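Local structure of AAEL008620-PA odorant-binding protein (Aedes aegypti, 5V13) at residues V88-S93 / M143-Y148; E110-G115 / A130-T135; F172-T177 / E190-C195; R198-I203 / D260-T265; A221-A226 / V255-D260. The protein binds juvenile hormone in mosquito hemolymph, as a secreted member of the odorant-binding protein family. All blocks are in the same frame, centred on the assembly; numbering follows the deposited sequence.

Interaction 1. Residues V88-S93 / M143-Y148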
# COMPACT_ATOMS: atom_id res chain seq x y z
N VAL B 88 22.83 14.70 -3.17
CA VAL B 88 23.02 13.96 -4.42
C VAL B 88 22.35 12.60 -4.33
O VAL B 88 21.66 12.15 -5.26
CB VAL B 88 24.51 13.83 -4.76
CG1 VAL B 88 24.73 12.79 -5.88
CG2 VAL B 88 25.07 15.17 -5.19
N LEU B 89 22.56 11.90 -3.21
CA LEU B 89 21.98 10.57 -3.06
C LEU B 89 20.46 10.65 -3.03
O LEU B 89 19.78 9.78 -3.59
CB LEU B 89 22.55 9.89 -1.81
CG LEU B 89 22.39 8.37 -1.73
CD1 LEU B 89 23.28 7.62 -2.75
CD2 LEU B 89 22.62 7.87 -0.30
N GLN B 90 19.91 11.70 -2.41
CA GLN B 90 18.47 11.89 -2.41
C GLN B 90 17.94 12.12 -3.82
O GLN B 90 16.90 11.57 -4.20
CB GLN B 90 18.08 13.08 -1.52
CG GLN B 90 16.57 13.21 -1.26
CD GLN B 90 16.09 12.25 -0.18
OE1 GLN B 90 16.87 11.79 0.66
NE2 GLN B 90 14.79 11.92 -0.20
N ALA B 91 18.63 12.94 -4.61
CA ALA B 91 18.18 13.21 -5.97
C ALA B 91 18.25 11.96 -6.83
O ALA B 91 17.35 11.70 -7.64
CB ALA B 91 19.00 14.33 -6.59
N GLU B 92 19.31 11.17 -6.67
CA GLU B 92 19.43 9.94 -7.47
C GLU B 92 18.30 8.96 -7.18
O GLU B 92 17.86 8.24 -8.07
CB GLU B 92 20.79 9.30 -7.21
CG GLU B 92 21.95 10.10 -7.78
CD GLU B 92 23.33 9.54 -7.43
OE1 GLU B 92 24.32 9.94 -8.07
OE2 GLU B 92 23.42 8.71 -6.49
N SER B 93 17.81 8.93 -5.94
CA SER B 93 16.76 8.00 -5.58
C SER B 93 15.37 8.49 -5.98
O SER B 93 14.51 7.68 -6.34
CB SER B 93 16.79 7.71 -4.08
OG SER B 93 15.69 6.89 -3.69
N MET B 143 12.38 15.87 -4.60
CA MET B 143 13.13 14.70 -4.14
C MET B 143 12.94 14.45 -2.66
O MET B 143 13.22 13.34 -2.19
CB MET B 143 14.63 14.85 -4.46
CG MET B 143 15.36 15.93 -3.64
SD MET B 143 16.92 16.34 -4.48
CE MET B 143 17.90 17.16 -3.20
N PHE B 144 12.50 15.46 -1.89
CA PHE B 144 12.14 15.30 -0.49
C PHE B 144 10.63 15.20 -0.29
O PHE B 144 10.11 15.62 0.75
CB PHE B 144 12.73 16.45 0.34
CG PHE B 144 14.22 16.36 0.54
CD1 PHE B 144 14.76 15.38 1.36
CD2 PHE B 144 15.07 17.25 -0.09
CE1 PHE B 144 16.14 15.28 1.56
CE2 PHE B 144 16.46 17.18 0.10
CZ PHE B 144 16.99 16.18 0.93
N HIS B 145 9.91 14.68 -1.29
CA HIS B 145 8.53 14.22 -1.15
C HIS B 145 7.54 15.36 -0.99
O HIS B 145 6.45 15.17 -0.43
CB HIS B 145 8.42 13.22 -0.01
CG HIS B 145 9.50 12.18 -0.05
ND1 HIS B 145 9.74 11.42 -1.18
CD2 HIS B 145 10.45 11.84 0.85
CE1 HIS B 145 10.78 10.63 -0.95
NE2 HIS B 145 11.22 10.86 0.27
N GLY B 146 7.87 16.53 -1.54
CA GLY B 146 6.97 17.66 -1.47
C GLY B 146 5.85 17.67 -2.50
O GLY B 146 4.91 18.45 -2.33
N ASP B 147 5.93 16.84 -3.55
CA ASP B 147 4.97 16.87 -4.66
C ASP B 147 4.16 15.58 -4.60
O ASP B 147 4.70 14.49 -4.80
CB ASP B 147 5.72 17.01 -5.99
CG ASP B 147 4.80 17.17 -7.20
OD1 ASP B 147 3.59 16.87 -7.13
OD2 ASP B 147 5.33 17.59 -8.26
N TYR B 148 2.85 15.70 -4.33
CA TYR B 148 2.02 14.52 -4.13
C TYR B 148 1.67 13.81 -5.42
O TYR B 148 1.02 12.76 -5.38
CB TYR B 148 0.74 14.89 -3.38
CG TYR B 148 0.98 15.14 -1.90
CD1 TYR B 148 2.24 14.95 -1.34
CD2 TYR B 148 -0.05 15.56 -1.07
CE1 TYR B 148 2.47 15.18 0.01
CE2 TYR B 148 0.17 15.79 0.28
CZ TYR B 148 1.42 15.60 0.82
OH TYR B 148 1.64 15.83 2.16
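Ala91 on helix 84-94 and Met143 at the end of helix 137-143 bring the backbones closest, with Ala91 CA 5.6 Å from Met143 CA. The main contact is made by Gln90. Its NE2 donates an almost straight hydrogen bond to Met143 O (2.9 Å, 169°), and that oxygen lies in the plane of the amide. The Gln90 chain bends at chi2 (79°), which lays CG over one face of the Phe144 ring, near its rim, with the amide nearly parallel to the ring. The two planes are only 16° apart. Gln90 CG makes a CH-pi contact, 3.8 Å from the centroid of the Phe144 ring, and Gln90 CD comes to 3.5 Å from Phe144 CE1. On the other flank, the extended Met143 chain carries its sulfur to Ala91, where Met143 SD rests 3.6 Å from Ala91 CB. His145, with positive phi, is the C-prime residue of the Schellman motif that ends helix 137-143. Its NE2 hydrogen-bonds Arg24 O, and Gln90 OE1 takes a hydrogen bond from Arg24 N. Phe144 also touches the bound juvenile hormone. Gln90 therefore has a hydrogen-bond donor engaged at one end of its amide and an acceptor at the other. This fixes the flip of a buried polar group, which in turn covers a ring that touches the hormone.

Interaction 2. Residues E110-G115 / A130-T135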
# COMPACT_ATOMS: atom_id res chain seq x y z
N GLU B 110 28.36 20.14 -4.29
CA GLU B 110 29.60 20.35 -3.54
C GLU B 110 30.08 21.80 -3.60
O GLU B 110 30.37 22.37 -2.53
CB GLU B 110 30.67 19.37 -4.02
CG GLU B 110 31.92 19.37 -3.15
CD GLU B 110 33.08 18.62 -3.78
OE1 GLU B 110 34.23 18.83 -3.34
OE2 GLU B 110 32.84 17.83 -4.72
N PRO B 111 30.16 22.47 -4.76
CA PRO B 111 30.66 23.85 -4.73
C PRO B 111 29.75 24.81 -3.97
O PRO B 111 30.26 25.68 -3.24
CB PRO B 111 30.79 24.23 -6.21
CG PRO B 111 30.09 23.19 -6.98
CD PRO B 111 30.08 21.94 -6.14
N MET B 112 28.43 24.66 -4.07
CA MET B 112 27.53 25.60 -3.39
C MET B 112 27.37 25.31 -1.90
O MET B 112 27.08 26.23 -1.12
CB MET B 112 26.16 25.60 -4.06
CG MET B 112 26.16 26.29 -5.41
SD MET B 112 24.54 26.21 -6.19
CE MET B 112 24.87 27.16 -7.68
N LEU B 113 27.54 24.06 -1.46
CA LEU B 113 27.33 23.73 -0.05
C LEU B 113 28.61 23.53 0.75
O LEU B 113 28.54 23.36 1.97
CB LEU B 113 26.45 22.48 0.07
CG LEU B 113 25.02 22.71 -0.38
CD1 LEU B 113 24.30 21.38 -0.49
CD2 LEU B 113 24.27 23.68 0.60
N ALA B 114 29.77 23.56 0.10
CA ALA B 114 31.03 23.26 0.77
C ALA B 114 31.41 24.35 1.76
O ALA B 114 31.08 25.53 1.58
CB ALA B 114 32.16 23.09 -0.24
N GLY B 115 32.14 23.94 2.79
CA GLY B 115 32.70 24.89 3.74
C GLY B 115 32.25 24.64 5.16
O GLY B 115 31.06 24.42 5.41
N ALA B 130 21.45 29.03 1.13
CA ALA B 130 20.54 29.87 0.35
C ALA B 130 20.76 29.72 -1.16
O ALA B 130 19.79 29.56 -1.91
CB ALA B 130 20.69 31.33 0.78
N THR B 131 22.02 29.78 -1.62
CA THR B 131 22.27 29.76 -3.07
C THR B 131 21.84 28.43 -3.69
O THR B 131 21.16 28.40 -4.72
CB THR B 131 23.76 30.01 -3.36
OG1 THR B 131 24.12 31.34 -2.95
CG2 THR B 131 24.04 29.88 -4.85
N PHE B 132 22.22 27.32 -3.06
CA PHE B 132 21.82 26.00 -3.54
C PHE B 132 20.30 25.87 -3.55
O PHE B 132 19.71 25.33 -4.50
CB PHE B 132 22.45 24.92 -2.65
CG PHE B 132 22.11 23.51 -3.05
CD1 PHE B 132 22.73 22.91 -4.12
CD2 PHE B 132 21.19 22.77 -2.30
CE1 PHE B 132 22.43 21.61 -4.49
CE2 PHE B 132 20.88 21.46 -2.65
CZ PHE B 132 21.50 20.87 -3.75
N TYR B 133 19.65 26.32 -2.49
CA TYR B 133 18.21 26.18 -2.41
C TYR B 133 17.51 27.00 -3.49
O TYR B 133 16.50 26.55 -4.06
CB TYR B 133 17.73 26.58 -1.02
CG TYR B 133 16.27 26.28 -0.78
CD1 TYR B 133 15.83 24.97 -0.62
CD2 TYR B 133 15.33 27.30 -0.70
CE1 TYR B 133 14.51 24.69 -0.40
CE2 TYR B 133 13.99 27.03 -0.49
CZ TYR B 133 13.59 25.72 -0.33
OH TYR B 133 12.27 25.44 -0.10
N ALA B 134 18.02 28.20 -3.79
CA ALA B 134 17.38 29.03 -4.81
C ALA B 134 17.59 28.43 -6.19
O ALA B 134 16.67 28.46 -7.02
CB ALA B 134 17.93 30.46 -4.75
N THR B 135 18.77 27.86 -6.43
CA THR B 135 19.12 27.36 -7.75
C THR B 135 18.44 26.04 -8.08
O THR B 135 18.18 25.77 -9.26
CB THR B 135 20.65 27.22 -7.84
OG1 THR B 135 21.27 28.47 -7.49
CG2 THR B 135 21.09 26.83 -9.25
O HOH W 1 24.34 27.31 -1.09
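Thr131 O is gripped twice by Thr135, and Met112 of the other helix packs against both threonines. The hydroxyl OG1 of Thr135 donates to Thr131 O at 2.8 Å, and Thr135 N donates at 3.0 Å from the opposite face of the carbonyl plane. This holds the hydroxyl back against its own helix. Across the contact the meeting is mostly apolar. Met112 is extended beyond CG (chi2 178°), so its sulfur and methyl reach across the 131-135 turn of helix 122-135. Met112 SD lies 3.8 Å from Phe132 CA and near the plane of the Phe132 ring, at its edge. Met112 CE lies 3.8 Å from Thr135 OG1 and also touches the methyl of Thr131. Leu113 covers one face: its CD1 sits over the centre of the Phe132 ring, 3.9 Å from the centroid, as a CH-pi contact. One water links the backbones, donating to Met112 O and accepting from Phe132 N, at 2.9 Å each. Thr131 and Thr135 lie on the exposed side, while Leu113 and Phe132 are buried. The contact joins the C-terminal end of helix 99-113 to helix 122-135. Inward, the Phe132 ring meets Phe87 edge-to-face and packs on Ile140 of helix 137-143, while the neighbouring Tyr133 turns to the hormone pocket.

Interaction 3. Residues F172-T177 / E190-C195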
# COMPACT_ATOMS: atom_id res chain seq x y z
N PHE B 172 4.20 -1.92 12.12
CA PHE B 172 5.27 -1.94 11.12
C PHE B 172 6.45 -2.78 11.60
O PHE B 172 7.00 -3.60 10.84
CB PHE B 172 5.70 -0.50 10.83
CG PHE B 172 6.92 -0.40 9.98
CD1 PHE B 172 6.82 -0.44 8.59
CD2 PHE B 172 8.17 -0.26 10.56
CE1 PHE B 172 7.96 -0.36 7.81
CE2 PHE B 172 9.30 -0.17 9.77
CZ PHE B 172 9.19 -0.22 8.39
N CYS B 173 6.85 -2.60 12.86
CA CYS B 173 8.02 -3.30 13.36
C CYS B 173 7.74 -4.78 13.58
O CYS B 173 8.63 -5.62 13.35
CB CYS B 173 8.50 -2.65 14.64
SG CYS B 173 9.10 -0.99 14.32
N GLU B 174 6.52 -5.13 14.02
CA GLU B 174 6.13 -6.53 14.15
C GLU B 174 6.26 -7.28 12.83
O GLU B 174 6.78 -8.40 12.77
CB GLU B 174 4.70 -6.63 14.66
CG GLU B 174 4.50 -6.32 16.13
CD GLU B 174 3.05 -6.49 16.56
OE1 GLU B 174 2.18 -5.75 16.04
OE2 GLU B 174 2.77 -7.37 17.40
N LYS B 175 5.74 -6.69 11.75
CA LYS B 175 5.84 -7.32 10.44
C LYS B 175 7.28 -7.44 9.98
O LYS B 175 7.71 -8.50 9.49
CB LYS B 175 5.01 -6.51 9.42
CG LYS B 175 3.50 -6.71 9.58
CD LYS B 175 2.71 -5.61 8.87
CE LYS B 175 2.78 -5.73 7.35
NZ LYS B 175 2.12 -4.56 6.67
N ARG B 176 8.06 -6.36 10.12
CA ARG B 176 9.43 -6.33 9.61
C ARG B 176 10.30 -7.39 10.27
O ARG B 176 11.22 -7.93 9.63
CB ARG B 176 10.03 -4.93 9.82
CG ARG B 176 11.50 -4.78 9.42
CD ARG B 176 11.94 -3.33 9.59
NE ARG B 176 13.32 -3.11 9.17
CZ ARG B 176 13.68 -2.76 7.94
NH1 ARG B 176 12.77 -2.59 6.99
NH2 ARG B 176 14.97 -2.57 7.66
N THR B 177 10.03 -7.70 11.53
CA THR B 177 10.84 -8.68 12.25
C THR B 177 10.14 -10.03 12.42
O THR B 177 10.70 -10.92 13.06
CB THR B 177 11.25 -8.13 13.62
OG1 THR B 177 10.08 -7.90 14.41
CG2 THR B 177 11.98 -6.81 13.46
N GLU B 190 15.63 -8.28 20.05
CA GLU B 190 16.35 -7.01 19.97
C GLU B 190 16.07 -6.26 18.67
O GLU B 190 16.00 -5.03 18.66
CB GLU B 190 17.85 -7.27 20.13
CG GLU B 190 18.69 -6.05 20.46
CD GLU B 190 19.25 -5.37 19.22
OE1 GLU B 190 18.97 -4.17 19.01
OE2 GLU B 190 19.96 -6.05 18.45
N ALA B 191 15.90 -6.98 17.55
CA ALA B 191 15.62 -6.28 16.30
C ALA B 191 14.27 -5.58 16.33
O ALA B 191 14.12 -4.49 15.76
CB ALA B 191 15.69 -7.26 15.12
N PHE B 192 13.28 -6.18 16.99
CA PHE B 192 11.97 -5.52 17.12
C PHE B 192 12.07 -4.29 18.00
O PHE B 192 11.58 -3.21 17.63
CB PHE B 192 10.94 -6.51 17.66
CG PHE B 192 9.68 -5.86 18.17
CD1 PHE B 192 8.71 -5.41 17.29
CD2 PHE B 192 9.46 -5.72 19.53
CE1 PHE B 192 7.54 -4.82 17.75
CE2 PHE B 192 8.29 -5.13 20.01
CZ PHE B 192 7.33 -4.67 19.12
N LEU B 193 12.71 -4.42 19.17
CA LEU B 193 12.88 -3.27 20.06
C LEU B 193 13.61 -2.13 19.36
O LEU B 193 13.22 -0.96 19.47
CB LEU B 193 13.64 -3.69 21.33
CG LEU B 193 12.90 -4.70 22.21
CD1 LEU B 193 13.81 -5.26 23.31
CD2 LEU B 193 11.63 -4.08 22.79
N ASP B 194 14.68 -2.46 18.63
CA ASP B 194 15.43 -1.42 17.93
C ASP B 194 14.56 -0.70 16.92
O ASP B 194 14.59 0.54 16.82
CB ASP B 194 16.65 -2.04 17.24
CG ASP B 194 17.61 -1.00 16.69
OD1 ASP B 194 18.16 -0.21 17.48
OD2 ASP B 194 17.80 -0.98 15.45
N CYS B 195 13.75 -1.46 16.16
CA CYS B 195 12.84 -0.85 15.19
C CYS B 195 11.86 0.11 15.87
O CYS B 195 11.65 1.23 15.39
CB CYS B 195 12.08 -1.94 14.43
SG CYS B 195 10.83 -1.33 13.22
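Cys173 and Cys195 point at each other across two helices and are joined by a disulfide, Cys173 SG to Cys195 SG 2.1 Å. The S-S torsion is -74°. The two cysteines reach it differently. Cys173 SG is anti to its carbonyl carbon (chi1 -66°), whereas Cys195 SG is anti to its backbone N. The Cys195 sulfur also lies obliquely beside the Phe172 ring, 3.9 Å from Phe172 CD2, in a sulfur-aromatic contact. Phe192 comes one turn before Cys195. Its ring runs alongside the Glu174 chain in the same direction, and Phe192 CE1 is 3.8 Å from Glu174 CG. The ring presents its edge to the backbone of the other helix, with Cys173 C and Glu174 N near its plane. Phe192 CD1 is 3.8 Å from Cys173 CB. Thr177 lies crosswise to Phe192: its OG1 approaches Phe192 CB at 3.6 Å, and its CG2 packs on the Ala191-Phe192 backbone, nearest Phe192 N. Thr177 OG1 donates a hydrogen bond to Cys173 O at 2.9 Å. Thr177 N reaches the same oxygen from the other side of its plane. The carboxylate of Glu174 has its partners beyond these helices, Trp181 N and Lys180 of the third subunit. An interhelical disulfide of this kind is common in odorant-binding proteins. Helices 169-177 and 190-199 run roughly antiparallel here, at 146°, with axes 9.0 Å apart. Phe179 and Trp181, from the connection between the two helices, lie against Phe192. Helix 239-247 packs on Leu193 and Asp194, beyond the second helix.

Interaction 4. Residues R198-I203 / D260-T265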
# COMPACT_ATOMS: atom_id res chain seq x y z
N ARG B 198 13.67 3.28 17.48
CA ARG B 198 14.10 4.23 16.45
C ARG B 198 12.93 4.91 15.77
O ARG B 198 13.04 6.08 15.38
CB ARG B 198 14.98 3.53 15.41
CG ARG B 198 16.35 3.16 15.95
CD ARG B 198 17.23 2.47 14.91
NE ARG B 198 18.53 2.13 15.49
CZ ARG B 198 19.64 2.85 15.32
NH1 ARG B 198 19.62 3.93 14.54
NH2 ARG B 198 20.77 2.46 15.88
N GLY B 199 11.80 4.21 15.61
CA GLY B 199 10.61 4.85 15.09
C GLY B 199 10.06 5.91 16.04
O GLY B 199 9.60 6.97 15.60
N PHE B 200 10.10 5.63 17.35
CA PHE B 200 9.71 6.60 18.37
C PHE B 200 10.75 7.71 18.55
O PHE B 200 10.47 8.68 19.26
CB PHE B 200 9.50 5.90 19.73
CG PHE B 200 8.25 5.01 19.81
CD1 PHE B 200 7.42 4.83 18.71
CD2 PHE B 200 7.92 4.38 21.01
CE1 PHE B 200 6.27 4.02 18.79
CE2 PHE B 200 6.78 3.56 21.11
CZ PHE B 200 5.95 3.38 20.00
N ARG B 201 11.93 7.57 17.95
CA ARG B 201 13.09 8.43 18.21
C ARG B 201 13.52 8.40 19.68
O ARG B 201 14.13 9.36 20.19
CB ARG B 201 12.85 9.87 17.75
CG ARG B 201 13.09 10.11 16.24
CD ARG B 201 12.04 9.39 15.35
NE ARG B 201 12.14 9.75 13.93
CZ ARG B 201 11.37 9.26 12.96
NH1 ARG B 201 10.41 8.37 13.24
NH2 ARG B 201 11.55 9.66 11.70
N TRP B 202 13.21 7.30 20.39
CA TRP B 202 13.84 7.05 21.69
C TRP B 202 15.31 6.69 21.53
O TRP B 202 16.13 6.98 22.41
CB TRP B 202 13.12 5.93 22.44
CG TRP B 202 11.75 6.26 22.93
CD1 TRP B 202 11.03 7.37 22.66
CD2 TRP B 202 10.95 5.46 23.81
NE1 TRP B 202 9.81 7.32 23.29
CE2 TRP B 202 9.74 6.16 24.01
CE3 TRP B 202 11.13 4.22 24.44
CZ2 TRP B 202 8.72 5.66 24.82
CZ3 TRP B 202 10.10 3.73 25.25
CH2 TRP B 202 8.92 4.45 25.43
N ILE B 203 15.66 6.04 20.42
CA ILE B 203 17.04 5.82 20.00
C ILE B 203 17.25 6.59 18.71
O ILE B 203 16.46 6.46 17.77
CB ILE B 203 17.34 4.32 19.81
CG1 ILE B 203 17.33 3.61 21.16
CG2 ILE B 203 18.71 4.13 19.10
CD1 ILE B 203 17.59 2.11 21.08
N ASP B 260 0.53 4.27 24.21
CA ASP B 260 0.08 5.65 24.03
C ASP B 260 0.82 6.33 22.89
O ASP B 260 0.19 6.97 22.03
CB ASP B 260 0.29 6.41 25.34
CG ASP B 260 -0.34 7.79 25.31
OD1 ASP B 260 -1.58 7.85 25.33
OD2 ASP B 260 0.39 8.79 25.26
N ARG B 261 2.16 6.22 22.86
CA ARG B 261 2.92 6.81 21.75
C ARG B 261 2.56 6.14 20.44
O ARG B 261 2.42 6.82 19.41
CB ARG B 261 4.44 6.68 22.02
CG ARG B 261 5.35 7.19 20.89
CD ARG B 261 5.08 8.67 20.53
NE ARG B 261 5.77 9.10 19.31
CZ ARG B 261 7.05 9.43 19.25
NH1 ARG B 261 7.80 9.36 20.34
NH2 ARG B 261 7.60 9.80 18.09
N ASN B 262 2.41 4.81 20.45
CA ASN B 262 2.13 4.06 19.23
C ASN B 262 0.93 4.63 18.49
O ASN B 262 0.96 4.76 17.26
CB ASN B 262 1.89 2.59 19.55
CG ASN B 262 1.86 1.72 18.32
OD1 ASN B 262 2.67 1.88 17.41
ND2 ASN B 262 0.92 0.79 18.27
N GLN B 263 -0.14 4.96 19.23
CA GLN B 263 -1.35 5.48 18.59
C GLN B 263 -1.06 6.77 17.85
O GLN B 263 -1.64 7.04 16.79
CB GLN B 263 -2.45 5.72 19.62
CG GLN B 263 -2.59 4.66 20.69
CD GLN B 263 -2.93 3.30 20.12
OE1 GLN B 263 -3.88 3.17 19.33
NE2 GLN B 263 -2.16 2.28 20.50
N LYS B 264 -0.17 7.60 18.41
CA LYS B 264 0.20 8.87 17.79
C LYS B 264 1.13 8.72 16.59
O LYS B 264 1.41 9.72 15.92
CB LYS B 264 0.88 9.79 18.82
CG LYS B 264 0.04 10.10 20.06
CD LYS B 264 0.84 11.01 21.00
CE LYS B 264 0.43 10.84 22.45
NZ LYS B 264 -1.03 11.03 22.63
N THR B 265 1.63 7.52 16.30
CA THR B 265 2.52 7.37 15.16
C THR B 265 1.77 7.07 13.86
O THR B 265 2.41 7.01 12.81
CB THR B 265 3.55 6.24 15.39
OG1 THR B 265 2.88 4.98 15.46
CG2 THR B 265 4.35 6.50 16.67
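Phe200 and Arg261 form the tight core of this contact. Arg261 CG sits squarely over the centre of the Phe200 ring, 3.6 Å from the centroid and only 4° off the normal, a CH-pi contact. The two side chains run antiparallel. A bend at chi2 (57°) sends the Arg261 guanidinium back over Phe200 CA to the carbonyl of the same residue. Arg261 NH1 donates to Phe200 O at 3.0 Å, in the carbonyl plane and on a lone pair, but the bond is bent to 132°. Arg261 NH2 adds a weak bond to that oxygen at 3.3 Å. Thr265 belongs to the packed part too, its CG2 touching Phe200 CE1 at 3.8 Å. The guanidinium charge is also met by Asp217 and Glu213 of helix 211-220, and Asp217 takes the Trp202 NE1 hydrogen bond as well. Other approaches are looser, though the contact is buried throughout. Trp202 NE1 stays 4.1 Å from Arg261 NH1, and Gly199 O stays 4.3 Å from Arg261 NH2. Asn262 CB comes no nearer than 4.2 Å to Phe200 CZ. An arginine thus ties the carbonyl end of helix 190-199, where Arg201 turns to positive phi, to Asp217 and Glu213 of helix 211-220. It belongs to the core of the all-helical C-terminal half, consistent with the two-domain plan of D7-type odorant-binding relatives.

Interaction 5. Residues A221-A226 / V255-D260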
# COMPACT_ATOMS: atom_id res chain seq x y z
N ALA B 221 1.73 10.16 28.65
CA ALA B 221 0.94 9.00 29.05
C ALA B 221 0.49 9.06 30.50
O ALA B 221 -0.26 8.17 30.94
CB ALA B 221 1.74 7.72 28.82
N GLY B 222 0.93 10.06 31.26
CA GLY B 222 0.61 10.14 32.67
C GLY B 222 1.48 9.29 33.56
O GLY B 222 1.08 8.97 34.69
N LYS B 223 2.67 8.90 33.09
CA LYS B 223 3.58 8.04 33.83
C LYS B 223 4.88 8.75 34.19
O LYS B 223 5.88 8.09 34.47
CB LYS B 223 3.89 6.78 33.03
CG LYS B 223 2.67 6.02 32.57
CD LYS B 223 1.90 5.46 33.75
CE LYS B 223 0.62 4.79 33.30
NZ LYS B 223 -0.25 4.44 34.45
N GLY B 224 4.89 10.08 34.17
CA GLY B 224 6.07 10.82 34.57
C GLY B 224 6.19 10.95 36.07
O GLY B 224 5.66 11.89 36.66
N ALA B 225 6.88 10.00 36.71
CA ALA B 225 7.04 9.97 38.16
C ALA B 225 8.49 10.24 38.55
O ALA B 225 9.41 10.20 37.72
CB ALA B 225 6.57 8.63 38.72
N ALA B 226 8.69 10.53 39.84
CA ALA B 226 10.03 10.82 40.33
C ALA B 226 10.93 9.59 40.28
O ALA B 226 12.13 9.71 40.01
CB ALA B 226 9.95 11.38 41.76
N VAL B 255 4.62 -0.61 29.15
CA VAL B 255 3.65 -1.03 28.13
C VAL B 255 2.67 0.09 27.85
O VAL B 255 2.36 0.39 26.68
CB VAL B 255 2.93 -2.32 28.56
CG1 VAL B 255 1.75 -2.60 27.64
CG2 VAL B 255 3.88 -3.51 28.53
N ALA B 256 2.20 0.77 28.90
CA ALA B 256 1.24 1.85 28.72
C ALA B 256 1.82 2.98 27.87
O ALA B 256 1.15 3.49 26.97
CB ALA B 256 0.80 2.39 30.08
N VAL B 257 3.07 3.36 28.13
CA VAL B 257 3.68 4.46 27.38
C VAL B 257 3.85 4.08 25.92
O VAL B 257 3.53 4.87 25.02
CB VAL B 257 5.03 4.87 28.01
CG1 VAL B 257 5.73 5.89 27.10
CG2 VAL B 257 4.84 5.44 29.41
N ILE B 258 4.35 2.86 25.65
CA ILE B 258 4.53 2.42 24.27
C ILE B 258 3.20 2.42 23.53
O ILE B 258 3.12 2.86 22.37
CB ILE B 258 5.19 1.02 24.24
CG1 ILE B 258 6.64 1.11 24.73
CG2 ILE B 258 5.11 0.40 22.84
CD1 ILE B 258 7.36 -0.24 24.84
N ARG B 259 2.14 1.95 24.18
CA ARG B 259 0.82 1.94 23.55
C ARG B 259 0.35 3.35 23.25
O ARG B 259 -0.17 3.62 22.16
CB ARG B 259 -0.19 1.23 24.45
CG ARG B 259 -0.42 -0.24 24.12
CD ARG B 259 -1.71 -0.80 24.77
NE ARG B 259 -2.93 -0.35 24.11
CZ ARG B 259 -3.49 -0.94 23.05
NH1 ARG B 259 -2.93 -2.02 22.51
NH2 ARG B 259 -4.61 -0.45 22.52
N ASP B 260 0.53 4.27 24.21
CA ASP B 260 0.08 5.65 24.03
C ASP B 260 0.82 6.33 22.89
O ASP B 260 0.19 6.97 22.03
CB ASP B 260 0.29 6.41 25.34
CG ASP B 260 -0.34 7.79 25.31
OD1 ASP B 260 -1.58 7.85 25.33
OD2 ASP B 260 0.39 8.79 25.26
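Val257 has CG1 anti to its backbone N (chi1 173°), which turns CG2 toward the loop, into the angle between Ala221 and Lys223. Lys223 kinks at chi2 (-65°), so its chain folds back along Val257 instead of running straight out. The loop begins with a Schellman motif that ends helix 211-220, with Gly222 at positive phi. That turn sets Ala221 and Lys223 on the same flank, facing helix 251-264. Val257 CG2 lies 3.9 Å from Ala221 CB and 3.9 Å from Lys223 CG. Lys223 and Val257 pass alongside with their ends heading opposite ways. Further along, Lys223 CE touches Ala256 CB at 4.0 Å, so the aliphatic part of the lysine lies over Val257 and Ala256. No hydrogen bond crosses between the segments. The contact is small and lies near the surface, with Val257 as its buried side chain. Tyr218 of helix 211-220 packs on both Val257 and Lys223, and Trp202 also packs on Val257. The contact joins the exit of helix 211-220 to the middle of helix 251-264, in the C-terminal half of the chain. Asp260, one turn beyond Val257, closes the other side of Ala221: its OD2 comes to 3.8 Å from Ala221 CA, and its CB is 4.0 Å from Ala221 CB.

In the fold
The contacts fall into two groups. Interactions 1 and 2 lie on the hormone side of the fold, with centres about 17 Å apart. The Phe144 side chain of interaction 1 is about 4 Å from the hormone. The side chain of Phe132 in interaction 2 is about 8 Å from the bound hormone. Phe269, Trp278 and Ala281, late in the chain, complete the pocket. Interactions 3, 4 and 5 form the other group. Interaction 4 is its hub: it shares helix 190-199 with interaction 3 and helix 251-264 with interaction 5, each centre about 12 Å away. Interactions 4 and 5 touch, Phe200 CZ lying 3.7 Å from Ile258 O. The centres of interactions 1 and 4 are about 25 Å apart.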